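EreC (Klebsiella pneumoniae, PDB 6XCQ) probably hydrolyses the ester bond of macrolide antibiotics such as erythromycin, giving plasmid-borne resistance to them. Local coordinates at residues L107-S113 / L136-K140; F129-S134 / D433-L438; N93-C99 / L150-D156; R79-I83 / I302-H306. The protein carries 1 engineered substitution. All coordinates share one frame; numbering follows the deposited sequence. Where two conformers were deposited one is given.

Contact 1. Residues L107-S113 / L136-K140; sequences LSEYLNS and LIWIK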
loop_
_atom_site.group_PDB
_atom_site.type_symbol
_atom_site.label_atom_id
_atom_site.label_comp_id
_atom_site.label_asym_id
_atom_site.label_seq_id
_atom_site.Cartn_x
_atom_site.Cartn_y
_atom_site.Cartn_z
ATOM N N LEU A 107 0.395 -7.847 12.430
ATOM C CA LEU A 107 0.780 -8.813 11.411
ATOM C C LEU A 107 2.157 -9.402 11.708
ATOM O O LEU A 107 2.393 -10.592 11.473
ATOM C CB LEU A 107 0.737 -8.166 10.029
ATOM C CG LEU A 107 -0.642 -7.676 9.542
ATOM C CD1 LEU A 107 -0.508 -7.019 8.170
ATOM C CD2 LEU A 107 -1.691 -8.799 9.502
ATOM N N SER A 108 3.078 -8.590 12.246
ATOM C CA SER A 108 4.394 -9.114 12.599
ATOM C C SER A 108 4.287 -10.166 13.692
ATOM O O SER A 108 4.988 -11.185 13.650
ATOM C CB SER A 108 5.314 -7.989 13.064
ATOM O OG SER A 108 5.751 -7.214 11.975
ATOM N N GLU A 109 3.443 -9.916 14.698
ATOM C CA GLU A 109 3.151 -10.940 15.697
ATOM C C GLU A 109 2.680 -12.227 15.037
ATOM O O GLU A 109 3.072 -13.325 15.442
ATOM C CB GLU A 109 2.067 -10.454 16.650
ATOM C CG GLU A 109 2.492 -9.508 17.737
ATOM C CD GLU A 109 1.341 -9.247 18.678
ATOM O OE1 GLU A 109 1.064 -10.127 19.522
ATOM O OE2 GLU A 109 0.685 -8.188 18.542
ATOM N N TYR A 110 1.802 -12.106 14.039
ATOM C CA TYR A 110 1.341 -13.282 13.316
ATOM C C TYR A 110 2.509 -14.029 12.689
ATOM O O TYR A 110 2.651 -15.243 12.864
ATOM C CB TYR A 110 0.333 -12.868 12.245
ATOM C CG TYR A 110 0.084 -13.929 11.194
ATOM C CD1 TYR A 110 -0.644 -15.084 11.506
ATOM C CD2 TYR A 110 0.562 -13.775 9.895
ATOM C CE1 TYR A 110 -0.889 -16.063 10.540
ATOM C CE2 TYR A 110 0.315 -14.745 8.916
ATOM C CZ TYR A 110 -0.411 -15.886 9.249
ATOM O OH TYR A 110 -0.660 -16.855 8.300
ATOM N N LEU A 111 3.356 -13.316 11.942
ATOM C CA LEU A 111 4.456 -13.981 11.249
ATOM C C LEU A 111 5.343 -14.753 12.215
ATOM O O LEU A 111 5.739 -15.890 11.929
ATOM C CB LEU A 111 5.289 -12.963 10.477
ATOM C CG LEU A 111 4.596 -12.370 9.250
ATOM C CD1 LEU A 111 5.557 -11.454 8.505
ATOM C CD2 LEU A 111 4.056 -13.472 8.339
ATOM N N ASN A 112 5.648 -14.159 13.373
ATOM C CA ASN A 112 6.598 -14.735 14.314
ATOM C C ASN A 112 5.973 -15.764 15.241
ATOM O O ASN A 112 6.708 -16.488 15.918
ATOM C CB ASN A 112 7.247 -13.618 15.135
ATOM C CG ASN A 112 8.043 -12.660 14.275
ATOM O OD1 ASN A 112 8.913 -13.075 13.513
ATOM N ND2 ASN A 112 7.740 -11.368 14.380
ATOM N N SER A 113 4.650 -15.855 15.281
ATOM C CA SER A 113 3.981 -16.757 16.204
ATOM C C SER A 113 4.108 -18.210 15.746
ATOM O O SER A 113 4.435 -18.499 14.591
ATOM C CB SER A 113 2.507 -16.390 16.316
ATOM O OG SER A 113 1.829 -16.823 15.149
ATOM N N LEU A 136 0.180 -13.105 2.932
ATOM C CA LEU A 136 0.660 -13.156 4.316
ATOM C C LEU A 136 0.750 -14.592 4.823
ATOM O O LEU A 136 1.734 -14.968 5.475
ATOM C CB LEU A 136 -0.259 -12.332 5.219
ATOM C CG LEU A 136 -0.076 -10.825 5.124
ATOM C CD1 LEU A 136 -1.265 -10.112 5.781
ATOM C CD2 LEU A 136 1.217 -10.455 5.794
ATOM N N ILE A 137 -0.266 -15.408 4.523
ATOM C CA ILE A 137 -0.240 -16.818 4.908
ATOM C C ILE A 137 0.932 -17.523 4.243
ATOM O O ILE A 137 1.632 -18.328 4.871
ATOM C CB ILE A 137 -1.574 -17.504 4.561
ATOM C CG1 ILE A 137 -2.729 -16.897 5.352
ATOM C CG2 ILE A 137 -1.490 -19.011 4.829
ATOM C CD1 ILE A 137 -4.103 -17.221 4.716
ATOM N N TRP A 138 1.177 -17.219 2.965
ATOM C CA TRP A 138 2.333 -17.793 2.288
ATOM C C TRP A 138 3.643 -17.322 2.923
ATOM O O TRP A 138 4.542 -18.129 3.185
ATOM C CB TRP A 138 2.299 -17.450 0.794
ATOM C CG TRP A 138 3.562 -17.868 0.138
ATOM C CD1 TRP A 138 3.878 -19.120 -0.313
ATOM C CD2 TRP A 138 4.704 -17.052 -0.106
ATOM N NE1 TRP A 138 5.151 -19.125 -0.835
ATOM C CE2 TRP A 138 5.678 -17.866 -0.723
ATOM C CE3 TRP A 138 5.003 -15.707 0.135
ATOM C CZ2 TRP A 138 6.920 -17.382 -1.092
ATOM C CZ3 TRP A 138 6.229 -15.231 -0.243
ATOM C CH2 TRP A 138 7.178 -16.064 -0.850
ATOM N N ILE A 139 3.762 -16.017 3.191
ATOM C CA ILE A 139 4.992 -15.464 3.762
ATOM C C ILE A 139 5.364 -16.194 5.052
ATOM O O ILE A 139 6.526 -16.564 5.268
ATOM C CB ILE A 139 4.836 -13.955 4.016
ATOM C CG1 ILE A 139 5.052 -13.143 2.739
ATOM C CG2 ILE A 139 5.811 -13.484 5.095
ATOM C CD1 ILE A 139 4.759 -11.656 2.938
ATOM N N LYS A 140 4.382 -16.405 5.926
ATOM C CA LYS A 140 4.667 -17.059 7.201
ATOM C C LYS A 140 5.241 -18.457 6.985
ATOM O O LYS A 140 6.239 -18.828 7.608
ATOM C CB LYS A 140 3.401 -17.112 8.058
ATOM C CG LYS A 140 3.569 -17.823 9.402
ATOM C CD LYS A 140 2.304 -17.724 10.252
ATOM C CE LYS A 140 2.514 -18.327 11.681
ATOM N NZ LYS A 140 1.294 -18.101 12.526
HETATM O O HOH W 1 0.959 -19.517 7.276
HETATM O O HOH W 2 7.227 -17.454 9.941
#
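Lys140 lies across the ring of Tyr110, and together with Leu111 these two residues account for most of the buried surface. The CG of Lys140 stands anti to its backbone N (chi1 178°), and the chain stays extended to the end, running from helix 126-146 over the phenol toward the C-terminal end of helix 101-112. Its CD sits 3.7 Å from the centroid of the Tyr110 ring, a CH-pi contact over the face, displaced toward the rim next to CZ. Beyond the ring, Lys140 NZ makes a weak hydrogen bond to Tyr110 O at 3.2 Å. That carbonyl also takes Ser113 OG (2.9 Å) and Ser113 N, both from the same face of its plane, so the helix end and the lysine share one acceptor. Leu107 O and Leu136 O lie at the ring's edge. The phenol oxygen packs against Ile137, with Tyr110 OH 3.4 Å from Ile137 CA, and a water that donates to Ile137 O lies beside it.

Leu111 meets the root of Lys140, beside the tyrosine ring. Its CD2 branch is 3.7 Å from Lys140 CB and equally close to Ile139 CG2, while Leu107 meets Leu136 CD1 at about a right angle. The segment axes approach to 9.8 Å, their directions 42° apart, so the helices point broadly the same way. Leu107, Leu111 and Ile139 also touch strands 94-97 and 151-154, so this is the helical layer of a strand-helix-helix-strand connection between neighbouring parallel strands of an alpha/beta fold.

Contact 2. Residues F129-S134 / D433-L438; sequences FSLYGS and DGLVDL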
loop_
_atom_site.group_PDB
_atom_site.type_symbol
_atom_site.label_atom_id
_atom_site.label_comp_id
_atom_site.label_asym_id
_atom_site.label_seq_id
_atom_site.Cartn_x
_atom_site.Cartn_y
_atom_site.Cartn_z
ATOM N N PHE A 129 -7.111 -8.328 5.787
ATOM C CA PHE A 129 -7.198 -9.758 5.504
ATOM C C PHE A 129 -7.495 -10.025 4.024
ATOM O O PHE A 129 -6.862 -10.883 3.403
ATOM C CB PHE A 129 -8.258 -10.383 6.416
ATOM C CG PHE A 129 -8.391 -11.877 6.274
ATOM C CD1 PHE A 129 -7.542 -12.729 6.961
ATOM C CD2 PHE A 129 -9.372 -12.423 5.451
ATOM C CE1 PHE A 129 -7.665 -14.108 6.836
ATOM C CE2 PHE A 129 -9.507 -13.800 5.318
ATOM C CZ PHE A 129 -8.652 -14.644 6.004
ATOM N N SER A 130 -8.437 -9.287 3.432
ATOM C CA SER A 130 -8.783 -9.532 2.033
ATOM C C SER A 130 -7.713 -9.013 1.078
ATOM O O SER A 130 -7.477 -9.617 0.023
ATOM C CB SER A 130 -10.129 -8.891 1.703
ATOM O OG SER A 130 -11.149 -9.378 2.553
ATOM N N LEU A 131 -7.066 -7.898 1.415
ATOM C CA LEU A 131 -6.052 -7.329 0.529
ATOM C C LEU A 131 -4.791 -8.179 0.495
ATOM O O LEU A 131 -4.179 -8.350 -0.568
ATOM C CB LEU A 131 -5.693 -5.913 0.978
ATOM C CG LEU A 131 -6.651 -4.801 0.560
ATOM C CD1 LEU A 131 -6.288 -3.553 1.329
ATOM C CD2 LEU A 131 -6.551 -4.571 -0.940
ATOM N N TYR A 132 -4.374 -8.705 1.651
ATOM C CA TYR A 132 -3.065 -9.335 1.767
ATOM C C TYR A 132 -3.079 -10.738 2.363
ATOM O O TYR A 132 -2.014 -11.348 2.467
ATOM C CB TYR A 132 -2.145 -8.455 2.618
ATOM C CG TYR A 132 -1.822 -7.101 2.023
ATOM C CD1 TYR A 132 -1.018 -6.991 0.891
ATOM C CD2 TYR A 132 -2.283 -5.920 2.624
ATOM C CE1 TYR A 132 -0.696 -5.718 0.339
ATOM C CE2 TYR A 132 -1.970 -4.661 2.082
ATOM C CZ TYR A 132 -1.168 -4.572 0.950
ATOM O OH TYR A 132 -0.851 -3.333 0.434
ATOM N N GLY A 133 -4.248 -11.273 2.727
ATOM C CA GLY A 133 -4.280 -12.528 3.469
ATOM C C GLY A 133 -3.544 -13.653 2.777
ATOM O O GLY A 133 -2.801 -14.412 3.405
ATOM N N SER A 134 -3.725 -13.764 1.463
ATOM C CA SER A 134 -3.140 -14.877 0.726
ATOM C C SER A 134 -1.615 -14.810 0.771
ATOM O O SER A 134 -0.941 -15.809 1.058
ATOM C CB SER A 134 -3.663 -14.831 -0.715
ATOM O OG SER A 134 -4.996 -15.328 -0.747
ATOM N N ASP A 433 -9.606 -13.654 -5.690
ATOM C CA ASP A 433 -9.012 -14.449 -4.629
ATOM C C ASP A 433 -10.097 -15.129 -3.798
ATOM O O ASP A 433 -11.022 -14.474 -3.312
ATOM C CB ASP A 433 -8.166 -13.519 -3.755
ATOM C CG ASP A 433 -7.327 -14.254 -2.733
ATOM O OD1 ASP A 433 -7.740 -15.320 -2.233
ATOM O OD2 ASP A 433 -6.252 -13.718 -2.399
ATOM N N GLY A 434 -9.944 -16.441 -3.596
ATOM C CA GLY A 434 -10.947 -17.253 -2.921
ATOM C C GLY A 434 -11.144 -16.967 -1.438
ATOM O O GLY A 434 -12.168 -17.373 -0.877
ATOM N N LEU A 435 -10.211 -16.287 -0.782
ATOM C CA LEU A 435 -10.472 -15.949 0.615
ATOM C C LEU A 435 -11.185 -14.611 0.783
ATOM O O LEU A 435 -11.521 -14.255 1.913
ATOM C CB LEU A 435 -9.187 -15.952 1.462
ATOM C CG LEU A 435 -7.940 -15.072 1.364
ATOM C CD1 LEU A 435 -8.243 -13.628 1.704
ATOM C CD2 LEU A 435 -6.867 -15.591 2.336
ATOM N N VAL A 436 -11.402 -13.857 -0.292
ATOM C CA VAL A 436 -12.012 -12.539 -0.185
ATOM C C VAL A 436 -13.512 -12.690 0.024
ATOM O O VAL A 436 -14.202 -13.344 -0.768
ATOM C CB VAL A 436 -11.699 -11.701 -1.426
ATOM C CG1 VAL A 436 -12.480 -10.388 -1.381
ATOM C CG2 VAL A 436 -10.204 -11.435 -1.478
ATOM N N ASP A 437 -14.022 -12.037 1.074
ATOM C CA ASP A 437 -15.366 -12.220 1.615
ATOM C C ASP A 437 -16.159 -10.914 1.579
ATOM O O ASP A 437 -16.686 -10.484 2.610
ATOM C CB ASP A 437 -15.242 -12.731 3.064
ATOM C CG ASP A 437 -16.498 -13.439 3.569
ATOM O OD1 ASP A 437 -17.431 -13.691 2.773
ATOM O OD2 ASP A 437 -16.542 -13.738 4.786
ATOM N N LEU A 438 -16.254 -10.261 0.422
ATOM C CA LEU A 438 -16.781 -8.886 0.398
ATOM C C LEU A 438 -17.961 -8.633 -0.545
ATOM O O LEU A 438 -17.951 -8.989 -1.732
ATOM C CB LEU A 438 -15.663 -7.909 0.036
ATOM C CG LEU A 438 -14.442 -7.878 0.940
ATOM C CD1 LEU A 438 -13.499 -6.761 0.521
ATOM C CD2 LEU A 438 -14.877 -7.734 2.388
ATOM O OXT LEU A 438 -18.947 -8.014 -0.131
HETATM O O HOH W 3 -5.677 -11.947 -0.042
#
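Leu435 has its CG wedged between its own backbone N and carbonyl carbon (chi1 63°), which turns both methyls onto helix 126-146, while Ser134 sets its OG anti to its carbonyl carbon (chi1 -77°) and so presents it to Asp433. Leu435 CD1 lies 3.5 Å from Phe129 O and 3.8 Å from Phe129 CE2, approaching the ring obliquely; CD2 rests by Gly133 and Ser134. Ser134 OG donates to Asp433 OD2 over 2.6 Å, on the syn side of the carboxylate. The other oxygen, Asp433 OD1, takes Leu435 N at 3.0 Å in a nearly straight bond, an Asx turn set within the type I turn 433-436. One water ties the two segments further: it donates to Ser130 O and Asp433 OD2 and accepts from Ser134 N. The carboxylate thus has at least three hydrogen-bond partners. Farther along, Val436 CG2 sits 3.6 Å from Ser130 O, and Leu438 packs near the Ser130 hydroxyl.

In the fold, the C-terminal tail lies along an early turn of helix 126-146. Ser76 of helix 73-90 touches both Ser134 and Asp433, and at the chain end Leu438 is hydrogen-bonded to Ser365 and Val366, at the start of strand 365-370.

Contact 3. Residues N93-C99 / L150-D156; sequences NAIGLEC and LQLVGID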
loop_
_atom_site.group_PDB
_atom_site.type_symbol
_atom_site.label_atom_id
_atom_site.label_comp_id
_atom_site.label_asym_id
_atom_site.label_seq_id
_atom_site.Cartn_x
_atom_site.Cartn_y
_atom_site.Cartn_z
ATOM N N ASN A 93 14.958 -7.348 2.581
ATOM C CA ASN A 93 14.797 -7.745 3.978
ATOM C C ASN A 93 13.596 -7.099 4.660
ATOM O O ASN A 93 13.411 -7.285 5.866
ATOM C CB ASN A 93 16.068 -7.415 4.764
ATOM C CG ASN A 93 16.511 -5.993 4.558
ATOM O OD1 ASN A 93 15.687 -5.082 4.465
ATOM N ND2 ASN A 93 17.824 -5.786 4.478
ATOM N N ALA A 94 12.773 -6.351 3.930
ATOM C CA ALA A 94 11.572 -5.769 4.501
ATOM C C ALA A 94 10.468 -5.760 3.443
ATOM O O ALA A 94 10.743 -5.733 2.241
ATOM C CB ALA A 94 11.835 -4.349 5.030
ATOM N N ILE A 95 9.221 -5.789 3.909
ATOM C CA ILE A 95 8.035 -5.696 3.063
ATOM C C ILE A 95 7.130 -4.613 3.630
ATOM O O ILE A 95 6.805 -4.634 4.821
ATOM C CB ILE A 95 7.279 -7.032 2.997
ATOM C CG1 ILE A 95 8.157 -8.107 2.333
ATOM C CG2 ILE A 95 5.962 -6.867 2.230
ATOM C CD1 ILE A 95 7.420 -9.377 2.027
ATOM N N GLY A 96 6.701 -3.688 2.784
ATOM C CA GLY A 96 5.783 -2.634 3.188
ATOM C C GLY A 96 4.400 -2.901 2.623
ATOM O O GLY A 96 4.266 -3.320 1.473
ATOM N N LEU A 97 3.380 -2.645 3.437
ATOM C CA LEU A 97 1.994 -2.899 3.071
ATOM C C LEU A 97 1.159 -1.637 3.230
ATOM O O LEU A 97 1.461 -0.761 4.051
ATOM C CB LEU A 97 1.383 -4.008 3.947
ATOM C CG LEU A 97 2.219 -5.268 4.168
ATOM C CD1 LEU A 97 1.634 -6.082 5.300
ATOM C CD2 LEU A 97 2.249 -6.099 2.888
ATOM N N GLU A 98 0.061 -1.582 2.473
ATOM C CA GLU A 98 -0.965 -0.556 2.657
ATOM C C GLU A 98 -1.801 -0.855 3.908
ATOM O O GLU A 98 -2.987 -1.184 3.854
ATOM C CB GLU A 98 -1.864 -0.464 1.428
ATOM C CG GLU A 98 -1.170 -0.065 0.134
ATOM C CD GLU A 98 -2.166 0.059 -1.013
ATOM O OE1 GLU A 98 -2.214 -0.831 -1.901
ATOM O OE2 GLU A 98 -2.922 1.051 -1.017
ATOM N N CYS A 99 -1.164 -0.720 5.065
ATOM C CA CYS A 99 -1.883 -0.667 6.325
ATOM C C CYS A 99 -1.086 0.239 7.253
ATOM O O CYS A 99 0.048 0.621 6.948
ATOM C CB CYS A 99 -2.038 -2.042 6.984
ATOM S SG CYS A 99 -0.464 -2.826 7.360
ATOM N N LEU A 150 12.190 -11.364 7.682
ATOM C CA LEU A 150 11.799 -10.138 7.004
ATOM C C LEU A 150 11.104 -9.206 7.982
ATOM O O LEU A 150 10.336 -9.649 8.837
ATOM C CB LEU A 150 10.843 -10.413 5.844
ATOM C CG LEU A 150 11.331 -11.227 4.653
ATOM C CD1 LEU A 150 10.216 -11.301 3.611
ATOM C CD2 LEU A 150 12.589 -10.605 4.069
ATOM N N GLN A 151 11.354 -7.915 7.828
ATOM C CA GLN A 151 10.649 -6.892 8.583
ATOM C C GLN A 151 9.367 -6.508 7.844
ATOM O O GLN A 151 9.405 -6.170 6.660
ATOM C CB GLN A 151 11.556 -5.671 8.763
ATOM C CG GLN A 151 11.025 -4.568 9.679
ATOM C CD GLN A 151 12.004 -3.400 9.796
ATOM O OE1 GLN A 151 13.173 -3.519 9.421
ATOM N NE2 GLN A 151 11.528 -2.268 10.310
ATOM N N LEU A 152 8.237 -6.568 8.539
ATOM C CA LEU A 152 6.985 -6.026 8.023
ATOM C C LEU A 152 6.828 -4.580 8.462
ATOM O O LEU A 152 7.078 -4.240 9.624
ATOM C CB LEU A 152 5.796 -6.822 8.537
ATOM C CG LEU A 152 5.190 -7.922 7.699
ATOM C CD1 LEU A 152 3.859 -8.253 8.308
ATOM C CD2 LEU A 152 5.017 -7.464 6.267
ATOM N N VAL A 153 6.369 -3.739 7.531
ATOM C CA VAL A 153 6.213 -2.300 7.732
ATOM C C VAL A 153 4.850 -1.883 7.189
ATOM O O VAL A 153 4.511 -2.219 6.051
ATOM C CB VAL A 153 7.328 -1.512 7.014
ATOM C CG1 VAL A 153 7.124 -0.005 7.180
ATOM C CG2 VAL A 153 8.714 -1.944 7.516
ATOM N N GLY A 154 4.073 -1.151 7.987
ATOM C CA GLY A 154 2.868 -0.547 7.465
ATOM C C GLY A 154 3.246 0.831 6.972
ATOM O O GLY A 154 3.705 1.663 7.761
ATOM N N ILE A 155 3.131 1.087 5.668
ATOM C CA ILE A 155 3.553 2.374 5.139
ATOM C C ILE A 155 2.395 3.348 5.023
ATOM O O ILE A 155 2.581 4.470 4.534
ATOM C CB ILE A 155 4.253 2.226 3.772
ATOM C CG1 ILE A 155 3.264 1.746 2.719
ATOM C CG2 ILE A 155 5.458 1.292 3.863
ATOM C CD1 ILE A 155 3.811 1.766 1.309
ATOM N N ASP A 156 1.207 2.958 5.462
ATOM C CA ASP A 156 -0.023 3.680 5.172
ATOM C C ASP A 156 -0.592 4.294 6.441
ATOM O O ASP A 156 -0.120 4.042 7.548
ATOM C CB ASP A 156 -1.061 2.728 4.569
ATOM C CG ASP A 156 -2.066 3.422 3.657
ATOM O OD1 ASP A 156 -2.136 4.674 3.626
ATOM O OD2 ASP A 156 -2.797 2.683 2.964
#
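The flat groups between Ala94-Leu97 and Gln151-Gly154 are backbone peptides of neighbouring parallel strands, their N-H and C=O edges facing each other across the pair and the side chains above and below. On one face lie Ile95, Leu97 and Leu152, under helices 101-112 and 126-146; on the other lie Ala94, Gln151 and Val153, with helix 279-295 covering Val153. Ile95 N meets Gln151 O almost head-on (C=O...N 170°, 2.8 Å), as Leu97 N does Val153 O. Ile155 N lies in the carbonyl plane of Leu97 O, whereas Gln151 N is tilted from that of Asn93 O.

Among the side chains, Leu152 CD2 nestles between Ile95 and Leu97, 3.8 Å from Leu97 CD1, and Leu150 CD1 meets Ile95 CD1 at 3.7 Å. Gly154 CA comes to 3.1 Å from Cys99 O, a close approach, and Ile155 CG2 packs over Gly96 CA, where a side chain on that face would lie.

Past the regular pairing, Glu98 centres an inverse gamma turn, and Asp156 N bonds to Cys99 O (3.0 Å) from above the carbonyl plane, 44° out of it. With its CG anti to N (chi1 -153°), Asp156 brings OD2 to 4.3 Å from Glu98 OE2. Arg281 NH2 makes salt bridges to both oxygens, which suggests that this shared cation holds two otherwise unfavourable neighbours together where the strands give way to loops.

Contact 4. Residues R79-I83 / I302-H306; sequences RASLI and ILLAH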
loop_
_atom_site.group_PDB
_atom_site.type_symbol
_atom_site.label_atom_id
_atom_site.label_comp_id
_atom_site.label_asym_id
_atom_site.label_seq_id
_atom_site.Cartn_x
_atom_site.Cartn_y
_atom_site.Cartn_z
ATOM N N ARG A 79 3.227 -12.036 -6.796
ATOM C CA ARG A 79 3.934 -11.295 -5.751
ATOM C C ARG A 79 4.805 -12.223 -4.919
ATOM O O ARG A 79 5.958 -11.898 -4.621
ATOM C CB ARG A 79 2.948 -10.558 -4.850
ATOM C CG ARG A 79 2.407 -9.298 -5.463
ATOM C CD ARG A 79 1.395 -8.647 -4.559
ATOM N NE ARG A 79 1.263 -7.239 -4.901
ATOM C CZ ARG A 79 0.441 -6.395 -4.294
ATOM N NH1 ARG A 79 -0.341 -6.821 -3.309
ATOM N NH2 ARG A 79 0.403 -5.125 -4.680
ATOM N N ALA A 80 4.272 -13.388 -4.541
ATOM C CA ALA A 80 5.064 -14.328 -3.757
ATOM C C ALA A 80 6.305 -14.762 -4.522
ATOM O O ALA A 80 7.401 -14.846 -3.951
ATOM C CB ALA A 80 4.216 -15.537 -3.368
ATOM N N SER A 81 6.160 -15.024 -5.825
ATOM C CA SER A 81 7.326 -15.419 -6.614
ATOM C C SER A 81 8.369 -14.306 -6.666
ATOM O O SER A 81 9.569 -14.558 -6.532
ATOM C CB SER A 81 6.895 -15.810 -8.030
ATOM O OG SER A 81 6.205 -17.053 -8.000
ATOM N N LEU A 82 7.935 -13.069 -6.888
ATOM C CA LEU A 82 8.903 -11.992 -7.007
ATOM C C LEU A 82 9.495 -11.622 -5.648
ATOM O O LEU A 82 10.625 -11.136 -5.583
ATOM C CB LEU A 82 8.252 -10.792 -7.679
ATOM C CG LEU A 82 8.178 -11.010 -9.193
ATOM C CD1 LEU A 82 7.228 -10.042 -9.865
ATOM C CD2 LEU A 82 9.577 -10.883 -9.775
ATOM N N ILE A 83 8.763 -11.856 -4.561
ATOM C CA ILE A 83 9.358 -11.731 -3.230
ATOM C C ILE A 83 10.503 -12.732 -3.081
ATOM O O ILE A 83 11.613 -12.374 -2.672
ATOM C CB ILE A 83 8.279 -11.914 -2.142
ATOM C CG1 ILE A 83 7.346 -10.704 -2.121
ATOM C CG2 ILE A 83 8.899 -12.090 -0.761
ATOM C CD1 ILE A 83 6.023 -10.944 -1.383
ATOM N N ILE A 302 10.450 -4.161 -0.091
ATOM C CA ILE A 302 9.542 -4.505 -1.183
ATOM C C ILE A 302 8.195 -3.884 -0.840
ATOM O O ILE A 302 7.624 -4.196 0.211
ATOM C CB ILE A 302 9.415 -6.030 -1.336
ATOM C CG1 ILE A 302 10.793 -6.699 -1.426
ATOM C CG2 ILE A 302 8.527 -6.399 -2.513
ATOM C CD1 ILE A 302 10.706 -8.252 -1.276
ATOM N N LEU A 303 7.680 -2.993 -1.689
ATOM C CA LEU A 303 6.408 -2.325 -1.404
ATOM C C LEU A 303 5.292 -3.056 -2.141
ATOM O O LEU A 303 5.345 -3.186 -3.366
ATOM C CB LEU A 303 6.433 -0.855 -1.827
ATOM C CG LEU A 303 7.542 0.019 -1.248
ATOM C CD1 LEU A 303 7.369 1.467 -1.758
ATOM C CD2 LEU A 303 7.497 -0.064 0.276
ATOM N N LEU A 304 4.284 -3.521 -1.401
ATOM C CA LEU A 304 3.143 -4.230 -1.987
ATOM C C LEU A 304 1.994 -3.231 -2.029
ATOM O O LEU A 304 1.282 -3.030 -1.041
ATOM C CB LEU A 304 2.794 -5.476 -1.165
ATOM C CG LEU A 304 3.853 -6.576 -1.002
ATOM C CD1 LEU A 304 3.240 -7.836 -0.345
ATOM C CD2 LEU A 304 4.485 -6.929 -2.354
ATOM N N ALA A 305 1.843 -2.548 -3.158
ATOM C CA ALA A 305 0.783 -1.562 -3.279
ATOM C C ALA A 305 0.189 -1.651 -4.680
ATOM O O ALA A 305 0.684 -2.383 -5.537
ATOM C CB ALA A 305 1.302 -0.153 -2.968
ATOM N N HIS A 306 -0.885 -0.904 -4.909
ATOM C CA HIS A 306 -1.550 -0.928 -6.210
ATOM C C HIS A 306 -0.638 -0.311 -7.273
ATOM O O HIS A 306 0.215 0.529 -6.959
ATOM C CB HIS A 306 -2.874 -0.161 -6.119
ATOM C CG HIS A 306 -3.851 -0.474 -7.215
ATOM N ND1 HIS A 306 -3.789 0.123 -8.452
ATOM C CD2 HIS A 306 -4.926 -1.299 -7.248
ATOM C CE1 HIS A 306 -4.784 -0.320 -9.206
ATOM N NE2 HIS A 306 -5.493 -1.180 -8.497
#
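Arg79 reaches from helix 73-90 across Leu304 to the backbone at the end of strand 301-304. Its CB points at the strand, CG stands anti to the carbonyl carbon (chi1 -78°), and the chain runs extended to NE. CD passes Leu304 CD2 at 4.2 Å, and NE lies beside the same methyl. At the tip the guanidinium lies flat over the leucine: Leu304 CB is centred on one face, 4.0 Å from CZ. NH1 keeps a like distance from that CB, while NH2 goes beyond it to lie 2.9 Å from Ala305 O. Weak hydrogen bonds run from NE to Gly66 O and from NH2 to Leu65 O. The arginine's CD thus skims the leucine, and its tip lies among backbone oxygens, with a long, weak ion pair from NH1 to Glu67.

One turn along the helix, Ile83 continues the apolar seam. Its CG1 meets Ile302 CD1 at 4.2 Å and its CD1 meets Leu304 CD1 at 4.3 Å.

The helix segment runs antiparallel to the strand segment, at 173° and 10.8 Å between axes. Ile83 and Leu304 both touch Ile95 of strand 94-97, and Ile83 and Ile302 touch Leu65 of strand 62-65. Tyr132 of helix 126-146 packs on Arg79 and hydrogen-bonds to Leu304 O, while His306 forms the N-cap of helix 307-310.

Overall arrangement
Contacts 3 and 4 meet in one sheet, their centres 11 Å apart: strands 94-97 and 301-304 are neighbours, with Gly96 N 2.8 Å from Ile302 O. The centre of contact 1 is about 12 Å from that of contact 3, on the helices linking its strands, and Ile139 CD1 reaches Ile95 CD1 at 3.6 Å. Contact 2 shares helix 126-146 with contact 1, and its Tyr132 joins it to the sheet: OH lies 2.6 Å from Leu304 O and 2.8 Å from Glu98 N. Glu98 of contact 3 and His306 of contact 4 gather with His70 at the carboxyl ends of the strands, where the active site of this esterase probably lies, as in many parallel sheets.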